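Local coordinates for amidohydrolase (Xanthomonas campestris pv. campestris, PDB 4DZH), which probably deaminates 5'-methylthioadenosine or related adenosines, as a zinc-dependent member of the amidohydrolase superfamily, at residues G314-G317 with C318-N322; A110-G113 with P114-A118; A199-A202 with P203-V206; V284-P288 with E289-K293. All blocks are in the same frame, centred on the assembly; numbering follows the deposited sequence.

Contact 1: G314-G317 with C318-N322; sequences GTDG and CASNN. With ZN (zinc ion), chain E; ZN (zinc ion), chain F; MG (magnesium ion), chain B.
Asn321 reaches back across the turn and donates from ND2 to Thr315 O at 2.9 Å. The donor lies in the carbonyl plane on a lone pair, and the oxygen lies close to the plane of the Asn321 amide. With CG anti to the backbone N (chi1 -169°), the amide stands with one end on this carbonyl and the other on a metal, OD1 binding the magnesium ion at 2.0 Å; Glu329 takes a second bond from ND2. Three waters fill further places round the magnesium. This is the compact part, together with the type I turn from Gly317 to Ser320, closed by Ser320 N to Gly317 O at 3.0 Å. Just beyond the turn, the peptide bond between Asn321 and Asn322 is cis.

Asp316, by contrast, faces a buried metal pocket lined with bound waters. Its OD1 lies between two zinc ions, 2.4 Å from the one that His79, His81 and His228 also bind, while OD2 sits 2.0 Å from the second. Ser290 OG hydrogen-bonds to both Asp316 OD2 and Ser320 OG. One water is held by Gly317 N and Ser320 OG, and another bridges the zinc ions. A metal-binding aspartate in the loop after a strand of the barrel is the hallmark of amidohydrolase active sites, here with a magnesium site built into the same loop.

Contact 2: A110-G113 with P114-A118; sequences AVIG and PEFVA
Val111 sets its CG2 methyl squarely over one face of the Phe116 ring, 3.6 Å from the ring centroid and 14° off the normal, a CH-pi contact. The ring gets beneath that methyl because Phe116 CG is anti to its own backbone nitrogen (chi1 173°), which swings the side chain back toward the end of the preceding helix. Ile112 lies on the same side of the ring but out beyond the CD2 rim: its CA approaches obliquely, 4.2 Å from Phe116 CD2, and its CG1 makes a loose apolar contact with the same atom at 4.3 Å. Trp441 meets the ring edge-to-face.

The chain runs extended through Ile112 and Gly113 before Pro114 starts the second helix. Gly113 is at the N-cap position, and its O accepts from Val117 N at 3.0 Å. Having no side chain, Gly113 cannot cap the first turn with one; a water does part of that work, accepting from Phe116 N at 2.9 Å and donating to Val111 O at 3.3 Å. The chemistry is therefore divided: dispersion between valine, isoleucine and aromatic carbons joins the helix ends, while a glycine carbonyl serves Val117 N and one water serves Phe116 N and Val111 O.

Contact 3: A199-A202 with P203-V206; sequences APHA and PYTV
Ala202 lays its CB methyl over one face of the Tyr204 ring, 3.7 Å from the centroid and displaced toward the rim, a CH-pi contact. The His201 ring is met instead at its edge, where Thr205 OG1 lies in the ring plane, 2.8 Å from His201 ND1 in a hydrogen bond that either atom could donate. Beside the two, Tyr204 OH comes within 4.1 Å of His201 CE1.

Tyr204 CG sits between the backbone N and the carbonyl carbon (chi1 50°), which folds the phenol back over Ala202. Thr205 puts its hydroxyl in the same position (chi1 54°), turning it inward to the histidine, whose own CG is anti to the backbone N (chi1 171°) and so carries the imidazole out to meet it. Thr205 N donates to Ala202 O at 3.2 Å and closes the turn. On the apolar side of the contact, Val206 CG2 touches Pro200 CB at 3.9 Å.

There is also a second-shell link to the metal site: the backbone carbonyl of His201 accepts a hydrogen bond from ND1 of the zinc ligand His228, and the two imidazoles meet with their planes steeply inclined. The turn leaves strand 194-200 at the edge of the metal pocket. Phe211 of helix 208-221 covers Pro200 and Val206, strand 225-229 packs against Pro200, Glu235 of helix 233-243 touches Pro203 and Tyr204, and Arg250 holds the carbonyls of Pro203 and Val206.

Contact 4: V284-P288 with E289-K293; sequences VVHCP and ESNLK. With MG (magnesium ion), chain B.
Glu289, its CB 3.7 Å from the carbonyl carbon C of Pro288, runs extended beyond CG to place OE1 2.0 Å from the magnesium ion. Asn321 and Asp323 supply the other protein ligands. Ser328 and Thr332 of helix 326-341 bond OE2 and fix the turn of the carboxylate, while Glu329 accepts from Glu289 N.

Behind this ligand stands the first turn of helix 288-293, in which Asn291 N donates to Cys287 O at 3.0 Å and Leu292 N to Pro288 O at 2.9 Å. The Asn291 side chain, its CG beside the backbone N, lies back over the Cys287 carbonyl and does not reach His286 directly, since His286 ND1 and Asn291 OD1 are 4.1 Å apart. A water spans them: it lies in the plane of the imidazole 2.8 Å from His286 ND1, donates to Asn291 OD1 and accepts from Cys287 N. Three groups therefore grip this water. The imidazole itself is backed by Pro288, whose CD sits over the centre of one ring face. Parallel barrel strand 283-286 thus passes straight into a short helix with Cys287 at its N-cap position, whose first turn carries one ligand of the magnesium site.

How the contacts relate
From the N terminus, contact 2 comes first, turning the corner between helices 96-111 and 114-130, about 18 Å between centres from contact 1. Contact 3 follows strand 194-200 and leads toward helix 208-221. Contact 4 takes strand 283-286 into helix 288-293, and contact 1 forms the first part of the loop between strand 310-313 and helix 326-341. The four lie in series; none nests in or crosses another. Contacts 4 and 1 leave neighbouring parallel strands, joined by Gly314 N to His286 O, and share the magnesium ion with its three waters. Both also touch the second subunit. Contact 3 approaches the zinc pocket through His228, which shares a zinc ion with Asp316 of contact 1.

Contact 1: G314-G317 with C318-N322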
loop_
_atom_site.group_PDB
_atom_site.type_symbol
_atom_site.label_atom_id
_atom_site.label_comp_id
_atom_site.label_asym_id
_atom_site.label_seq_id
_atom_site.Cartn_x
_atom_site.Cartn_y
_atom_site.Cartn_z
ATOM N N GLY A 314 -2.645 13.197 -3.105
ATOM C CA GLY A 314 -1.216 13.462 -3.201
ATOM C C GLY A 314 -0.448 12.584 -2.202
ATOM O O GLY A 314 -1.014 12.008 -1.245
ATOM N N THR A 315 0.861 12.496 -2.365
ATOM C CA THR A 315 1.685 11.615 -1.538
ATOM C C THR A 315 2.420 12.370 -0.406
ATOM O O THR A 315 2.870 11.718 0.548
ATOM C CB THR A 315 2.748 10.810 -2.369
ATOM O OG1 THR A 315 3.587 11.740 -3.083
ATOM C CG2 THR A 315 2.075 9.818 -3.370
ATOM N N ASP A 316 2.608 13.692 -0.548
ATOM C CA ASP A 316 3.525 14.460 0.303
ATOM C C ASP A 316 4.928 13.960 -0.000
ATOM O O ASP A 316 5.145 13.327 -1.059
ATOM C CB ASP A 316 3.137 14.324 1.813
ATOM C CG ASP A 316 3.446 15.578 2.656
ATOM O OD1 ASP A 316 3.767 16.695 2.183
ATOM O OD2 ASP A 316 3.249 15.382 3.879
ATOM N N GLY A 317 5.875 14.160 0.888
ATOM C CA GLY A 317 7.283 13.870 0.605
ATOM C C GLY A 317 7.760 12.515 1.109
ATOM O O GLY A 317 7.096 11.874 1.940
ATOM N N CYS A 318 8.937 12.075 0.634
ATOM C CA CYS A 318 9.461 10.760 0.941
ATOM C C CYS A 318 10.086 10.635 2.327
ATOM O O CYS A 318 10.561 9.561 2.649
ATOM C CB CYS A 318 10.443 10.259 -0.128
ATOM S SG CYS A 318 9.615 9.939 -1.711
ATOM N N ALA A 319 10.047 11.685 3.135
ATOM C CA ALA A 319 10.437 11.514 4.540
ATOM C C ALA A 319 9.194 11.269 5.385
ATOM O O ALA A 319 9.315 11.026 6.600
ATOM C CB ALA A 319 11.201 12.742 5.054
ATOM N N SER A 320 8.013 11.350 4.780
ATOM C CA SER A 320 6.775 10.980 5.511
ATOM C C SER A 320 5.774 10.241 4.607
ATOM O O SER A 320 4.621 10.670 4.444
ATOM C CB SER A 320 6.128 12.187 6.164
ATOM O OG SER A 320 5.528 13.063 5.236
ATOM N N ASN A 321 6.266 9.169 4.002
ATOM C CA ASN A 321 5.378 8.302 3.232
ATOM C C ASN A 321 5.763 6.834 3.244
ATOM O O ASN A 321 4.971 6.023 3.720
ATOM C CB ASN A 321 5.114 8.876 1.806
ATOM C CG ASN A 321 3.994 8.127 1.095
ATOM O OD1 ASN A 321 4.080 6.899 0.882
ATOM N ND2 ASN A 321 2.941 8.840 0.739
ATOM N N ASN A 322 6.920 6.393 2.721
ATOM C CA ASN A 322 8.060 7.189 2.233
ATOM C C ASN A 322 8.260 6.993 0.731
ATOM O O ASN A 322 9.405 7.101 0.221
ATOM C CB ASN A 322 9.294 6.685 2.963
ATOM C CG ASN A 322 9.326 7.158 4.384
ATOM O OD1 ASN A 322 8.592 8.069 4.760
ATOM N ND2 ASN A 322 10.152 6.523 5.194
HETATM ZN ZN ZN E . 3.412 19.020 2.265
HETATM ZN ZN ZN F . 3.906 17.007 4.753
HETATM MG MG MG B . 3.248 5.284 0.105
HETATM O O HOH W 1 6.324 15.244 3.478
HETATM O O HOH W 2 4.395 4.330 1.674
HETATM O O HOH W 3 2.137 6.211 -1.345
HETATM O O HOH W 4 2.936 3.302 -0.626
HETATM O O HOH W 5 2.907 18.448 4.139
HETATM O O HOH W 6 3.393 17.142 6.823
#

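Contact 2: A110-G113 with P114-A118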
loop_
_atom_site.group_PDB
_atom_site.type_symbol
_atom_site.label_atom_id
_atom_site.label_comp_id
_atom_site.label_asym_id
_atom_site.label_seq_id
_atom_site.Cartn_x
_atom_site.Cartn_y
_atom_site.Cartn_z
ATOM N N ALA A 110 21.210 22.296 5.689
ATOM C CA ALA A 110 22.567 21.940 5.331
ATOM C C ALA A 110 22.711 21.637 3.847
ATOM O O ALA A 110 23.773 21.835 3.281
ATOM C CB ALA A 110 23.036 20.758 6.166
ATOM N N VAL A 111 21.642 21.159 3.212
ATOM C CA VAL A 111 21.750 20.636 1.843
ATOM C C VAL A 111 20.957 21.386 0.780
ATOM O O VAL A 111 21.240 21.219 -0.410
ATOM C CB VAL A 111 21.332 19.130 1.741
ATOM C CG1 VAL A 111 22.150 18.260 2.687
ATOM C CG2 VAL A 111 19.805 18.949 1.969
ATOM N N ILE A 112 19.962 22.180 1.163
ATOM C CA ILE A 112 19.131 22.836 0.147
ATOM C C ILE A 112 19.953 23.793 -0.745
ATOM O O ILE A 112 20.755 24.597 -0.270
ATOM C CB ILE A 112 17.864 23.538 0.731
ATOM C CG1 ILE A 112 16.771 22.514 1.061
ATOM C CG2 ILE A 112 17.240 24.461 -0.280
ATOM C CD1 ILE A 112 15.440 23.157 1.520
ATOM N N GLY A 113 19.745 23.657 -2.049
ATOM C CA GLY A 113 20.392 24.516 -3.040
ATOM C C GLY A 113 20.009 23.973 -4.405
ATOM O O GLY A 113 19.265 22.979 -4.515
ATOM N N PRO A 114 20.529 24.588 -5.474
ATOM C CA PRO A 114 20.050 24.128 -6.785
ATOM C C PRO A 114 20.402 22.693 -7.152
ATOM O O PRO A 114 19.615 22.028 -7.825
ATOM C CB PRO A 114 20.737 25.089 -7.778
ATOM C CG PRO A 114 21.145 26.231 -6.986
ATOM C CD PRO A 114 21.347 25.806 -5.563
ATOM N N GLU A 115 21.568 22.204 -6.727
ATOM C CA GLU A 115 21.967 20.842 -7.075
ATOM C C GLU A 115 21.069 19.831 -6.379
ATOM O O GLU A 115 20.604 18.868 -6.994
ATOM C CB GLU A 115 23.430 20.574 -6.697
ATOM C CG GLU A 115 24.421 21.402 -7.487
ATOM C CD GLU A 115 24.511 20.979 -8.938
ATOM O OE1 GLU A 115 24.581 19.756 -9.215
ATOM O OE2 GLU A 115 24.523 21.883 -9.808
ATOM N N PHE A 116 20.856 20.044 -5.087
ATOM C CA PHE A 116 20.033 19.136 -4.304
ATOM C C PHE A 116 18.616 19.079 -4.897
ATOM O O PHE A 116 18.026 18.004 -5.089
ATOM C CB PHE A 116 20.007 19.605 -2.854
ATOM C CG PHE A 116 19.041 18.824 -1.969
ATOM C CD1 PHE A 116 19.403 17.592 -1.433
ATOM C CD2 PHE A 116 17.780 19.340 -1.695
ATOM C CE1 PHE A 116 18.511 16.868 -0.630
ATOM C CE2 PHE A 116 16.878 18.625 -0.864
ATOM C CZ PHE A 116 17.250 17.399 -0.340
ATOM N N VAL A 117 18.084 20.252 -5.199
ATOM C CA VAL A 117 16.737 20.299 -5.732
ATOM C C VAL A 117 16.665 19.667 -7.113
ATOM O O VAL A 117 15.722 18.937 -7.433
ATOM C CB VAL A 117 16.229 21.721 -5.701
ATOM C CG1 VAL A 117 14.952 21.880 -6.501
ATOM C CG2 VAL A 117 16.032 22.146 -4.270
ATOM N N ALA A 118 17.659 19.920 -7.960
ATOM C CA ALA A 118 17.628 19.283 -9.262
ATOM C C ALA A 118 17.746 17.756 -9.181
ATOM O O ALA A 118 17.031 17.046 -9.895
ATOM C CB ALA A 118 18.721 19.860 -10.196
HETATM O O HOH W 7 22.358 21.837 -3.424
#

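Contact 3: A199-A202 with P203-V206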
loop_
_atom_site.group_PDB
_atom_site.type_symbol
_atom_site.label_atom_id
_atom_site.label_comp_id
_atom_site.label_asym_id
_atom_site.label_seq_id
_atom_site.Cartn_x
_atom_site.Cartn_y
_atom_site.Cartn_z
ATOM N N ALA A 199 2.721 29.290 -3.366
ATOM C CA ALA A 199 2.722 28.268 -2.337
ATOM C C ALA A 199 3.067 28.863 -0.971
ATOM O O ALA A 199 4.147 28.591 -0.418
ATOM C CB ALA A 199 3.697 27.137 -2.695
ATOM N N PRO A 200 2.154 29.654 -0.405
ATOM C CA PRO A 200 2.417 30.016 0.990
ATOM C C PRO A 200 2.506 28.740 1.849
ATOM O O PRO A 200 1.747 27.770 1.658
ATOM C CB PRO A 200 1.201 30.862 1.357
ATOM C CG PRO A 200 0.075 30.335 0.471
ATOM C CD PRO A 200 0.812 30.033 -0.856
ATOM N N HIS A 201 3.477 28.700 2.750
ATOM C CA HIS A 201 3.810 27.434 3.387
ATOM C C HIS A 201 2.681 26.866 4.268
ATOM O O HIS A 201 2.235 25.725 4.070
ATOM C CB HIS A 201 5.130 27.512 4.155
ATOM C CG HIS A 201 5.386 26.303 4.994
ATOM N ND1 HIS A 201 5.220 26.287 6.367
ATOM C CD2 HIS A 201 5.728 25.041 4.640
ATOM C CE1 HIS A 201 5.466 25.070 6.822
ATOM N NE2 HIS A 201 5.790 24.299 5.795
ATOM N N ALA A 202 2.232 27.643 5.245
ATOM C CA ALA A 202 1.212 27.191 6.190
ATOM C C ALA A 202 0.648 28.443 6.895
ATOM O O ALA A 202 1.275 29.522 6.864
ATOM C CB ALA A 202 1.826 26.258 7.224
ATOM N N PRO A 203 -0.538 28.324 7.506
ATOM C CA PRO A 203 -1.100 29.518 8.173
ATOM C C PRO A 203 -0.188 30.033 9.289
ATOM O O PRO A 203 -0.201 31.260 9.560
ATOM C CB PRO A 203 -2.424 28.994 8.738
ATOM C CG PRO A 203 -2.808 27.872 7.775
ATOM C CD PRO A 203 -1.486 27.195 7.491
ATOM N N TYR A 204 0.565 29.135 9.934
ATOM C CA TYR A 204 1.418 29.497 11.075
ATOM C C TYR A 204 2.809 30.006 10.676
ATOM O O TYR A 204 3.598 30.405 11.536
ATOM C CB TYR A 204 1.565 28.345 12.071
ATOM C CG TYR A 204 1.967 27.026 11.424
ATOM C CD1 TYR A 204 3.307 26.721 11.201
ATOM C CD2 TYR A 204 1.004 26.101 11.052
ATOM C CE1 TYR A 204 3.681 25.528 10.617
ATOM C CE2 TYR A 204 1.361 24.909 10.460
ATOM C CZ TYR A 204 2.690 24.624 10.258
ATOM O OH TYR A 204 3.021 23.434 9.664
ATOM N N THR A 205 3.122 30.001 9.386
ATOM C CA THR A 205 4.438 30.476 8.943
ATOM C C THR A 205 4.310 31.620 7.970
ATOM O O THR A 205 5.315 32.081 7.431
ATOM C CB THR A 205 5.266 29.389 8.243
ATOM O OG1 THR A 205 4.501 28.819 7.164
ATOM C CG2 THR A 205 5.703 28.292 9.216
ATOM N N VAL A 206 3.083 32.068 7.731
ATOM C CA VAL A 206 2.839 33.112 6.759
ATOM C C VAL A 206 1.990 34.180 7.448
ATOM O O VAL A 206 0.861 33.912 7.869
ATOM C CB VAL A 206 2.108 32.597 5.499
ATOM C CG1 VAL A 206 1.764 33.747 4.551
ATOM C CG2 VAL A 206 2.949 31.540 4.768
#

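Contact 4: V284-P288 with E289-K293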
loop_
_atom_site.group_PDB
_atom_site.type_symbol
_atom_site.label_atom_id
_atom_site.label_comp_id
_atom_site.label_asym_id
_atom_site.label_seq_id
_atom_site.Cartn_x
_atom_site.Cartn_y
_atom_site.Cartn_z
ATOM N N VAL A 284 -9.591 20.224 -2.262
ATOM C CA VAL A 284 -8.877 19.619 -1.138
ATOM C C VAL A 284 -7.966 18.525 -1.707
ATOM O O VAL A 284 -8.423 17.663 -2.482
ATOM C CB VAL A 284 -9.842 19.041 -0.080
ATOM C CG1 VAL A 284 -9.104 18.277 0.960
ATOM C CG2 VAL A 284 -10.555 20.214 0.632
ATOM N N VAL A 285 -6.697 18.569 -1.328
ATOM C CA VAL A 285 -5.794 17.423 -1.612
ATOM C C VAL A 285 -5.625 16.547 -0.370
ATOM O O VAL A 285 -5.121 16.976 0.683
ATOM C CB VAL A 285 -4.426 17.910 -2.059
ATOM C CG1 VAL A 285 -3.570 16.665 -2.383
ATOM C CG2 VAL A 285 -4.557 18.831 -3.282
ATOM N N HIS A 286 -6.004 15.275 -0.524
ATOM C CA HIS A 286 -5.918 14.269 0.516
ATOM C C HIS A 286 -4.615 13.485 0.384
ATOM O O HIS A 286 -4.328 12.931 -0.677
ATOM C CB HIS A 286 -7.157 13.373 0.374
ATOM C CG HIS A 286 -7.297 12.297 1.410
ATOM N ND1 HIS A 286 -6.923 12.440 2.738
ATOM C CD2 HIS A 286 -7.803 11.040 1.305
ATOM C CE1 HIS A 286 -7.186 11.322 3.389
ATOM N NE2 HIS A 286 -7.726 10.455 2.545
ATOM N N CYS A 287 -3.843 13.471 1.462
ATOM C CA CYS A 287 -2.553 12.775 1.575
ATOM C C CYS A 287 -2.652 11.780 2.750
ATOM O O CYS A 287 -2.076 11.976 3.837
ATOM C CB CYS A 287 -1.445 13.800 1.838
ATOM S SG CYS A 287 -1.282 15.043 0.541
ATOM N N PRO A 288 -3.384 10.682 2.552
ATOM C CA PRO A 288 -3.676 9.814 3.698
ATOM C C PRO A 288 -2.449 9.157 4.338
ATOM O O PRO A 288 -2.367 8.989 5.548
ATOM C CB PRO A 288 -4.604 8.738 3.098
ATOM C CG PRO A 288 -4.383 8.818 1.563
ATOM C CD PRO A 288 -4.080 10.274 1.304
ATOM N N GLU A 289 -1.490 8.682 3.519
ATOM C CA GLU A 289 -0.393 7.949 4.124
ATOM C C GLU A 289 0.469 8.848 5.008
ATOM O O GLU A 289 0.898 8.397 6.116
ATOM C CB GLU A 289 0.446 7.158 3.071
ATOM C CG GLU A 289 -0.410 6.088 2.340
ATOM C CD GLU A 289 0.326 5.229 1.339
ATOM O OE1 GLU A 289 1.587 5.339 1.238
ATOM O OE2 GLU A 289 -0.378 4.399 0.704
ATOM N N SER A 290 0.754 10.067 4.536
ATOM C CA SER A 290 1.496 11.030 5.336
ATOM C C SER A 290 0.714 11.361 6.609
ATOM O O SER A 290 1.312 11.406 7.698
ATOM C CB SER A 290 1.759 12.290 4.536
ATOM O OG SER A 290 2.314 13.307 5.369
ATOM N N ASN A 291 -0.600 11.582 6.458
ATOM C CA ASN A 291 -1.440 11.941 7.618
ATOM C C ASN A 291 -1.395 10.804 8.671
ATOM O O ASN A 291 -1.336 11.044 9.900
ATOM C CB ASN A 291 -2.904 12.153 7.218
ATOM C CG ASN A 291 -3.170 13.357 6.319
ATOM O OD1 ASN A 291 -4.253 13.443 5.726
ATOM N ND2 ASN A 291 -2.210 14.300 6.203
ATOM N N LEU A 292 -1.479 9.544 8.220
ATOM C CA LEU A 292 -1.493 8.472 9.172
ATOM C C LEU A 292 -0.118 8.361 9.824
ATOM O O LEU A 292 -0.004 8.238 11.046
ATOM C CB LEU A 292 -1.889 7.146 8.488
ATOM C CG LEU A 292 -3.296 7.041 7.918
ATOM C CD1 LEU A 292 -3.392 5.636 7.240
ATOM C CD2 LEU A 292 -4.291 7.100 9.054
ATOM N N LYS A 293 0.947 8.425 9.004
ATOM C CA LYS A 293 2.295 8.192 9.502
ATOM C C LYS A 293 2.716 9.278 10.497
ATOM O O LYS A 293 3.408 8.953 11.455
ATOM C CB LYS A 293 3.273 8.146 8.317
ATOM C CG LYS A 293 4.681 7.712 8.637
ATOM C CD LYS A 293 5.476 7.487 7.313
ATOM C CE LYS A 293 6.825 6.788 7.526
ATOM N NZ LYS A 293 7.861 7.689 8.122
HETATM MG MG MG B . 3.248 5.284 0.105
HETATM O O HOH W 8 -5.422 14.580 3.810
HETATM O O HOH W 3 2.137 6.211 -1.345
HETATM O O HOH W 2 4.395 4.330 1.674
HETATM O O HOH W 4 2.936 3.302 -0.626
#